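Local coordinates for myosin-2 (Saccharomyces cerevisiae, PDB 6IXO), which carries organelles and other cargo along polarized actin cables as a class V myosin motor, its globular tail domain binding the cargo receptors, at residues K173-V178 with D238-N243; S181-G186 with G257-Y262; L286-K291 with C310-P315. All coordinates share one frame; numbering follows the deposited sequence.

Interaction 1: residues K173-V178 with D238-N243; sequences KAINAV and DAICFN
Two helices of the all-helical globular tail, the cargo-binding part of this myosin, pack here through Ala174, Ile175 and Val178 on one side and Ile240 and Cys241 on the other. The short segments cross at -56° with their axes 9.3 Å apart at closest approach. Cys241 is the centre of the contact: its sulfur touches Ala174 and Ile175, adjacent in sequence, and Val178, about a turn later on helix 134-180. Cys241 SG lies 3.7 Å from Val178 CB and meets the valine at its branch point, within reach of both methyls, and it stands 4.0 Å from Ile175 CA. With SG anti to its own carbonyl carbon (chi1 -68°), the thiol runs out from helix 223-247 to the partner backbone, where it comes to 3.6 Å from Ala174 O. That carbonyl already accepts the helical bond from Val178 N, at 2.7 Å. Beside the sulfur, Ile175 and Ile240 cross at about a right angle, and Ile240 CD1 touches Ile175 CG1 at 4.0 Å. Leu286 of helix 284-294 adds to the same core, touching both Val178 and Cys241, while Ile205 of helix 202-218 lies against Ala174. No hydrogen bond or charge pair links the two segments; the contact therefore rests on the fit of aliphatic side chains round a buried thiol.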
loop_
_atom_site.group_PDB
_atom_site.type_symbol
_atom_site.label_atom_id
_atom_site.label_comp_id
_atom_site.label_asym_id
_atom_site.label_seq_id
_atom_site.Cartn_x
_atom_site.Cartn_y
_atom_site.Cartn_z
ATOM N N LYS A 173 7.010 -13.754 4.976
ATOM C CA LYS A 173 6.025 -14.510 5.749
ATOM C C LYS A 173 5.127 -15.428 4.934
ATOM O O LYS A 173 4.764 -16.502 5.421
ATOM C CB LYS A 173 5.147 -13.556 6.543
ATOM C CG LYS A 173 5.994 -12.641 7.406
ATOM C CD LYS A 173 5.216 -11.713 8.286
ATOM C CE LYS A 173 6.188 -10.897 9.145
ATOM N NZ LYS A 173 5.448 -10.102 10.140
ATOM N N ALA A 174 4.762 -15.011 3.727
ATOM C CA ALA A 174 3.681 -15.651 2.987
ATOM C C ALA A 174 4.119 -16.987 2.442
ATOM O O ALA A 174 3.344 -17.960 2.329
ATOM C CB ALA A 174 3.211 -14.732 1.848
ATOM N N ILE A 175 5.386 -17.062 2.068
ATOM C CA ILE A 175 5.849 -18.325 1.528
ATOM C C ILE A 175 5.759 -19.434 2.562
ATOM O O ILE A 175 5.260 -20.536 2.294
ATOM C CB ILE A 175 7.314 -18.178 0.993
ATOM C CG1 ILE A 175 7.284 -17.378 -0.316
ATOM C CG2 ILE A 175 7.926 -19.549 0.787
ATOM C CD1 ILE A 175 8.707 -17.005 -0.844
ATOM N N ASN A 176 6.233 -19.156 3.764
ATOM C CA ASN A 176 6.141 -20.187 4.790
ATOM C C ASN A 176 4.656 -20.444 5.157
ATOM O O ASN A 176 4.226 -21.571 5.307
ATOM C CB ASN A 176 6.924 -19.794 6.041
ATOM C CG ASN A 176 7.077 -20.965 7.015
ATOM O OD1 ASN A 176 6.404 -21.045 8.046
ATOM N ND2 ASN A 176 7.949 -21.892 6.665
ATOM N N ALA A 177 3.891 -19.365 5.300
ATOM C CA ALA A 177 2.491 -19.499 5.725
ATOM C C ALA A 177 1.637 -20.265 4.704
ATOM O O ALA A 177 0.857 -21.150 5.067
ATOM C CB ALA A 177 1.902 -18.104 5.963
ATOM N N VAL A 178 1.757 -19.909 3.430
ATOM C CA VAL A 178 0.913 -20.515 2.394
ATOM C C VAL A 178 1.422 -21.897 1.976
ATOM O O VAL A 178 0.660 -22.846 1.909
ATOM C CB VAL A 178 0.824 -19.592 1.165
ATOM C CG1 VAL A 178 0.114 -20.255 -0.005
ATOM C CG2 VAL A 178 0.108 -18.246 1.549
ATOM N N ASP A 238 0.399 -14.634 -4.778
ATOM C CA ASP A 238 0.110 -15.667 -5.763
ATOM C C ASP A 238 1.376 -16.050 -6.533
ATOM O O ASP A 238 1.701 -17.229 -6.660
ATOM C CB ASP A 238 -0.980 -15.159 -6.707
ATOM C CG ASP A 238 -1.629 -16.270 -7.553
ATOM O OD1 ASP A 238 -2.033 -17.303 -7.000
ATOM O OD2 ASP A 238 -1.728 -16.095 -8.769
ATOM N N ALA A 239 2.090 -15.048 -7.060
ATOM C CA ALA A 239 3.257 -15.307 -7.930
ATOM C C ALA A 239 4.354 -15.990 -7.142
ATOM O O ALA A 239 4.851 -17.066 -7.545
ATOM C CB ALA A 239 3.822 -13.930 -8.566
ATOM N N ILE A 240 4.720 -15.402 -5.996
ATOM C CA ILE A 240 5.923 -15.889 -5.305
ATOM C C ILE A 240 5.633 -17.262 -4.673
ATOM O O ILE A 240 6.525 -18.116 -4.626
ATOM C CB ILE A 240 6.437 -14.917 -4.194
ATOM C CG1 ILE A 240 5.428 -14.793 -3.055
ATOM C CG2 ILE A 240 6.846 -13.541 -4.810
ATOM C CD1 ILE A 240 5.980 -13.935 -1.869
ATOM N N CYS A 241 4.400 -17.481 -4.185
ATOM C CA CYS A 241 4.095 -18.839 -3.627
ATOM C C CYS A 241 3.992 -19.904 -4.723
ATOM O O CYS A 241 4.461 -21.051 -4.546
ATOM C CB CYS A 241 2.790 -18.822 -2.817
ATOM S SG CYS A 241 3.019 -17.829 -1.304
ATOM N N PHE A 242 3.363 -19.554 -5.839
ATOM C CA PHE A 242 3.299 -20.476 -6.974
ATOM C C PHE A 242 4.712 -20.912 -7.408
ATOM O O PHE A 242 4.987 -22.106 -7.645
ATOM C CB PHE A 242 2.575 -19.835 -8.172
ATOM C CG PHE A 242 2.530 -20.742 -9.386
ATOM C CD1 PHE A 242 1.538 -21.722 -9.502
ATOM C CD2 PHE A 242 3.519 -20.653 -10.389
ATOM C CE1 PHE A 242 1.493 -22.602 -10.625
ATOM C CE2 PHE A 242 3.496 -21.535 -11.526
ATOM C CZ PHE A 242 2.471 -22.512 -11.628
ATOM N N ASN A 243 5.598 -19.934 -7.533
ATOM C CA ASN A 243 6.937 -20.201 -8.004
ATOM C C ASN A 243 7.632 -21.153 -7.047
ATOM O O ASN A 243 8.358 -22.026 -7.478
ATOM C CB ASN A 243 7.740 -18.910 -8.155
ATOM C CG ASN A 243 7.233 -18.032 -9.318
ATOM O OD1 ASN A 243 6.457 -18.489 -10.171
ATOM N ND2 ASN A 243 7.718 -16.794 -9.380
#

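Interaction 2: residues S181-G186 with G257-Y262; sequences SESLPG and GLQLNY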
loop_
_atom_site.group_PDB
_atom_site.type_symbol
_atom_site.label_atom_id
_atom_site.label_comp_id
_atom_site.label_asym_id
_atom_site.label_seq_id
_atom_site.Cartn_x
_atom_site.Cartn_y
_atom_site.Cartn_z
ATOM N N SER A 181 3.620 -24.071 5.981
ATOM C CA SER A 181 2.925 -24.309 7.268
ATOM C C SER A 181 1.714 -25.220 7.075
ATOM O O SER A 181 0.984 -25.118 6.088
ATOM C CB SER A 181 2.451 -23.012 7.944
ATOM O OG SER A 181 1.238 -22.552 7.365
ATOM N N GLU A 182 1.513 -26.120 8.028
ATOM C CA GLU A 182 0.435 -27.075 7.908
ATOM C C GLU A 182 -0.811 -26.539 8.553
ATOM O O GLU A 182 -0.862 -26.321 9.759
ATOM C CB GLU A 182 0.833 -28.417 8.522
ATOM C CG GLU A 182 1.907 -29.117 7.721
ATOM C CD GLU A 182 2.166 -30.520 8.214
ATOM O OE1 GLU A 182 2.686 -30.663 9.343
ATOM O OE2 GLU A 182 1.815 -31.479 7.490
ATOM N N SER A 183 -1.820 -26.296 7.732
ATOM C CA SER A 183 -3.179 -26.116 8.229
ATOM C C SER A 183 -3.629 -27.360 8.993
ATOM O O SER A 183 -4.443 -27.286 9.897
ATOM C CB SER A 183 -4.121 -25.831 7.066
ATOM O OG SER A 183 -3.568 -26.326 5.851
ATOM N N LEU A 184 -3.105 -28.522 8.614
ATOM C CA LEU A 184 -3.378 -29.729 9.400
ATOM C C LEU A 184 -2.080 -30.294 9.950
ATOM O O LEU A 184 -1.456 -31.149 9.324
ATOM C CB LEU A 184 -4.103 -30.777 8.558
ATOM C CG LEU A 184 -5.372 -30.287 7.877
ATOM C CD1 LEU A 184 -5.547 -31.058 6.585
ATOM C CD2 LEU A 184 -6.616 -30.423 8.810
ATOM N N PRO A 185 -1.656 -29.794 11.117
ATOM C CA PRO A 185 -0.405 -30.240 11.741
ATOM C C PRO A 185 -0.326 -31.772 11.817
ATOM O O PRO A 185 -1.296 -32.404 12.262
ATOM C CB PRO A 185 -0.470 -29.608 13.134
ATOM C CG PRO A 185 -1.314 -28.381 12.937
ATOM C CD PRO A 185 -2.357 -28.789 11.933
ATOM N N GLY A 186 0.785 -32.338 11.335
ATOM C CA GLY A 186 1.018 -33.778 11.357
ATOM C C GLY A 186 0.450 -34.589 10.197
ATOM O O GLY A 186 0.788 -35.767 10.028
ATOM N N GLY A 257 -2.052 -30.810 -1.269
ATOM C CA GLY A 257 -3.082 -30.064 -2.002
ATOM C C GLY A 257 -4.255 -29.658 -1.108
ATOM O O GLY A 257 -4.765 -28.518 -1.163
ATOM N N LEU A 258 -4.688 -30.575 -0.260
ATOM C CA LEU A 258 -5.791 -30.273 0.664
ATOM C C LEU A 258 -5.352 -29.116 1.597
ATOM O O LEU A 258 -6.092 -28.146 1.836
ATOM C CB LEU A 258 -6.146 -31.522 1.484
ATOM C CG LEU A 258 -7.369 -31.272 2.372
ATOM C CD1 LEU A 258 -8.591 -31.050 1.491
ATOM C CD2 LEU A 258 -7.599 -32.423 3.363
ATOM N N GLN A 259 -4.123 -29.199 2.104
ATOM C CA GLN A 259 -3.634 -28.147 3.008
ATOM C C GLN A 259 -3.478 -26.823 2.323
ATOM O O GLN A 259 -3.814 -25.771 2.909
ATOM C CB GLN A 259 -2.310 -28.530 3.667
ATOM C CG GLN A 259 -2.553 -29.660 4.644
ATOM C CD GLN A 259 -1.309 -30.126 5.319
ATOM O OE1 GLN A 259 -0.995 -29.663 6.411
ATOM N NE2 GLN A 259 -0.579 -31.051 4.681
ATOM N N LEU A 260 -2.957 -26.843 1.104
ATOM C CA LEU A 260 -2.878 -25.620 0.313
ATOM C C LEU A 260 -4.283 -25.022 0.094
ATOM O O LEU A 260 -4.478 -23.785 0.176
ATOM C CB LEU A 260 -2.180 -25.873 -1.028
ATOM C CG LEU A 260 -2.025 -24.691 -2.002
ATOM C CD1 LEU A 260 -1.089 -23.580 -1.370
ATOM C CD2 LEU A 260 -1.404 -25.154 -3.356
ATOM N N ASN A 261 -5.248 -25.880 -0.217
ATOM C CA ASN A 261 -6.640 -25.454 -0.383
ATOM C C ASN A 261 -7.079 -24.702 0.869
ATOM O O ASN A 261 -7.602 -23.589 0.768
ATOM C CB ASN A 261 -7.557 -26.670 -0.666
ATOM C CG ASN A 261 -9.048 -26.331 -0.542
ATOM O OD1 ASN A 261 -9.464 -25.241 -0.839
ATOM N ND2 ASN A 261 -9.834 -27.272 -0.071
ATOM N N TYR A 262 -6.835 -25.278 2.046
ATOM C CA TYR A 262 -7.327 -24.648 3.286
ATOM C C TYR A 262 -6.601 -23.313 3.514
ATOM O O TYR A 262 -7.221 -22.325 3.923
ATOM C CB TYR A 262 -7.120 -25.557 4.499
ATOM C CG TYR A 262 -8.001 -26.789 4.524
ATOM C CD1 TYR A 262 -9.058 -26.931 3.638
ATOM C CD2 TYR A 262 -7.759 -27.821 5.439
ATOM C CE1 TYR A 262 -9.881 -28.085 3.680
ATOM C CE2 TYR A 262 -8.541 -28.965 5.475
ATOM C CZ TYR A 262 -9.611 -29.104 4.601
ATOM O OH TYR A 262 -10.421 -30.241 4.674
#
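Ser183 CB comes to the edge of the Tyr262 ring, near its plane, and Leu184 approaches the same ring obliquely, with CD1 3.8 Å from Tyr262 CE2 and CD2 only slightly farther from that carbon. Over one face of the ring lies Leu258 O, 3.5 Å above the plane and offset toward the rim. The other flat groups are the Gln259 amide and the Glu182 carboxylate, whose planes stand 48° apart. Gln259 OE1 rests against the aliphatic part of the glutamate, 3.1 Å from Glu182 CB, and accepts a long hydrogen bond of 3.3 Å from Leu184 N, tilted 23° from the carbonyl plane. Extended beyond CG (chi2 179°), the glutamine carries its amide out to the loop, and Gln259 CG lies 3.8 Å from Leu184 CD1. Ser183 OG gives a second bond, 3.0 Å to Gln259 O, so one helix residue holds the loop through both its backbone and its side chain. Within the loop, Gly186 N, in a poorly ordered residue, bonds to Glu182 OE1 from above the carboxylate plane, and Glu182 OE2 takes the N-H of Ser188, which ties the loop to itself. Replacing Gln259 with an alanine would probably leave Leu184 N without its acceptor and open a gap beside Leu184 CD1. The 181-186 segment starts the loop that leaves helix 134-180 toward helix 202-218, and it lies against helix 254-273 at the protein surface. From that helix Leu260 points away from the loop and packs on Thr289 and Ala290 of helix 284-294.

Interaction 3: residues L286-K291 with C310-P315; sequences LIQTAK and CYSLTP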
loop_
_atom_site.group_PDB
_atom_site.type_symbol
_atom_site.label_atom_id
_atom_site.label_comp_id
_atom_site.label_asym_id
_atom_site.label_seq_id
_atom_site.Cartn_x
_atom_site.Cartn_y
_atom_site.Cartn_z
ATOM N N LEU A 286 -2.582 -20.135 -7.337
ATOM C CA LEU A 286 -2.600 -20.981 -6.119
ATOM C C LEU A 286 -3.880 -21.811 -6.044
ATOM O O LEU A 286 -3.870 -23.031 -5.742
ATOM C CB LEU A 286 -2.493 -20.115 -4.858
ATOM C CG LEU A 286 -1.138 -19.444 -4.708
ATOM C CD1 LEU A 286 -1.183 -18.542 -3.488
ATOM C CD2 LEU A 286 -0.074 -20.580 -4.520
ATOM N N ILE A 287 -5.005 -21.169 -6.327
ATOM C CA ILE A 287 -6.278 -21.922 -6.249
ATOM C C ILE A 287 -6.241 -23.104 -7.262
ATOM O O ILE A 287 -6.600 -24.266 -6.956
ATOM C CB ILE A 287 -7.481 -20.986 -6.522
ATOM C CG1 ILE A 287 -7.654 -20.014 -5.341
ATOM C CG2 ILE A 287 -8.799 -21.795 -6.872
ATOM C CD1 ILE A 287 -8.644 -18.823 -5.632
ATOM N N GLN A 288 -5.811 -22.810 -8.478
ATOM C CA GLN A 288 -5.843 -23.849 -9.514
ATOM C C GLN A 288 -4.788 -24.931 -9.229
ATOM O O GLN A 288 -4.968 -26.086 -9.578
ATOM C CB GLN A 288 -5.633 -23.216 -10.887
ATOM C CG GLN A 288 -6.895 -22.496 -11.408
ATOM C CD GLN A 288 -6.622 -21.663 -12.656
ATOM O OE1 GLN A 288 -5.767 -22.017 -13.469
ATOM N NE2 GLN A 288 -7.343 -20.532 -12.802
ATOM N N THR A 289 -3.676 -24.549 -8.613
ATOM C CA THR A 289 -2.689 -25.567 -8.222
ATOM C C THR A 289 -3.258 -26.526 -7.181
ATOM O O THR A 289 -3.115 -27.776 -7.296
ATOM C CB THR A 289 -1.421 -24.901 -7.699
ATOM O OG1 THR A 289 -0.845 -24.191 -8.789
ATOM C CG2 THR A 289 -0.380 -25.937 -7.160
ATOM N N ALA A 290 -3.903 -25.960 -6.165
ATOM C CA ALA A 290 -4.586 -26.779 -5.151
ATOM C C ALA A 290 -5.562 -27.732 -5.798
ATOM O O ALA A 290 -5.656 -28.924 -5.415
ATOM C CB ALA A 290 -5.301 -25.868 -4.129
ATOM N N LYS A 291 -6.318 -27.250 -6.789
ATOM C CA LYS A 291 -7.284 -28.160 -7.468
ATOM C C LYS A 291 -6.534 -29.278 -8.186
ATOM O O LYS A 291 -6.888 -30.454 -8.107
ATOM C CB LYS A 291 -8.154 -27.409 -8.466
ATOM C CG LYS A 291 -9.257 -26.571 -7.787
ATOM C CD LYS A 291 -9.952 -25.598 -8.745
ATOM C CE LYS A 291 -11.200 -24.947 -8.124
ATOM N NZ LYS A 291 -10.978 -24.398 -6.751
ATOM N N CYS A 310 -7.929 -25.504 -14.838
ATOM C CA CYS A 310 -6.683 -24.763 -14.636
ATOM C C CYS A 310 -6.415 -23.773 -15.762
ATOM O O CYS A 310 -5.329 -23.768 -16.337
ATOM C CB CYS A 310 -5.530 -25.755 -14.500
ATOM S SG CYS A 310 -5.763 -26.795 -13.038
ATOM N N TYR A 311 -7.405 -22.936 -16.074
ATOM C CA TYR A 311 -7.311 -22.040 -17.234
ATOM C C TYR A 311 -6.230 -20.971 -17.077
ATOM O O TYR A 311 -5.941 -20.239 -18.019
ATOM C CB TYR A 311 -8.670 -21.357 -17.526
ATOM C CG TYR A 311 -9.213 -20.519 -16.380
ATOM C CD1 TYR A 311 -8.849 -19.189 -16.225
ATOM C CD2 TYR A 311 -10.093 -21.067 -15.456
ATOM C CE1 TYR A 311 -9.337 -18.425 -15.167
ATOM C CE2 TYR A 311 -10.583 -20.316 -14.400
ATOM C CZ TYR A 311 -10.206 -18.996 -14.261
ATOM O OH TYR A 311 -10.701 -18.265 -13.209
ATOM N N SER A 312 -5.636 -20.854 -15.895
ATOM C CA SER A 312 -4.566 -19.873 -15.729
ATOM C C SER A 312 -3.180 -20.506 -15.770
ATOM O O SER A 312 -2.161 -19.828 -15.590
ATOM C CB SER A 312 -4.750 -19.110 -14.420
ATOM O OG SER A 312 -5.972 -18.390 -14.445
ATOM N N LEU A 313 -3.139 -21.817 -15.961
ATOM C CA LEU A 313 -1.866 -22.511 -15.974
ATOM C C LEU A 313 -1.558 -22.923 -17.401
ATOM O O LEU A 313 -2.457 -23.318 -18.131
ATOM C CB LEU A 313 -1.895 -23.722 -15.052
ATOM C CG LEU A 313 -2.210 -23.435 -13.577
ATOM C CD1 LEU A 313 -2.105 -24.765 -12.780
ATOM C CD2 LEU A 313 -1.228 -22.417 -13.020
ATOM N N THR A 314 -0.296 -22.810 -17.803
ATOM C CA THR A 314 0.111 -23.216 -19.147
ATOM C C THR A 314 0.320 -24.718 -19.202
ATOM O O THR A 314 0.501 -25.354 -18.168
ATOM C CB THR A 314 1.409 -22.555 -19.548
ATOM O OG1 THR A 314 2.415 -23.034 -18.650
ATOM C CG2 THR A 314 1.294 -20.961 -19.449
ATOM N N PRO A 315 0.331 -25.293 -20.406
ATOM C CA PRO A 315 0.604 -26.732 -20.418
ATOM C C PRO A 315 1.960 -27.106 -19.775
ATOM O O PRO A 315 2.040 -28.149 -19.106
ATOM C CB PRO A 315 0.583 -27.071 -21.909
ATOM C CG PRO A 315 -0.348 -26.097 -22.499
ATOM C CD PRO A 315 -0.034 -24.794 -21.743
#
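A type I beta turn from Cys310 to Leu313, within the DIL region of the tail domain, receives the side chain of Gln288 from helix 284-294. Two hydrogen bonds join the amide to the turn. Ser312 N donates to Gln288 OE1 at 2.7 Å, in the carbonyl plane and on a lone pair, with an N-H...O angle of 153°. The return bond, from Gln288 NE2 to Ser312 OG at 3.0 Å, is weak. Together they engage both ends of the amide and fix which way round it sits, and NE2 is held further by Gln284 OE1, one turn back on the same helix. The turn itself is closed by Leu313 N bonding to Cys310 O.

Against the aromatic ring, Gln288 NE2 lies 3.5 Å above the plane, over the centre of one face of Tyr311. The tyrosine's CG sits between its backbone N and carbonyl carbon (chi1 59°), a torsion that folds the ring back over the glutamine.

Van der Waals contacts of carbon and sulfur with oxygen complete the interface. Leu313 CG approaches Gln288 OE1 at 3.8 Å, and Leu313 also packs on Phe242 of helix 223-247 and on Leu318 and Leu321 of helix 315-323. Thr289 touches Leu313 CD1 through OG1, whose hydrogen-bonding partner is His285 O. On the Cys310 side, SG stands 3.6 Å from Gln288 O.

All three contacts lie on the same side of the chain's centre in the all-helical tail domain, their centres about 14 Å (interactions 1 and 2), 15 Å (1 and 3) and 18 Å (2 and 3) apart. Along the chain, interactions 1 and 2 alternate their segments, and both close before interaction 3 opens. Helix 134-180 runs from interaction 1 directly into the loop of interaction 2, and Asn176 O probably accepts a hydrogen bond from Ser181 N. Helix 284-294 of interaction 3 meets both others: Asp238 OD1 probably bonds to Leu286 N, and Asn261 N packs on Ala290 CB. The helix packing of interaction 1 thus continues into a surface loop in interaction 2 and a buried turn in interaction 3, joining sequence-distant parts of the cargo-binding domain.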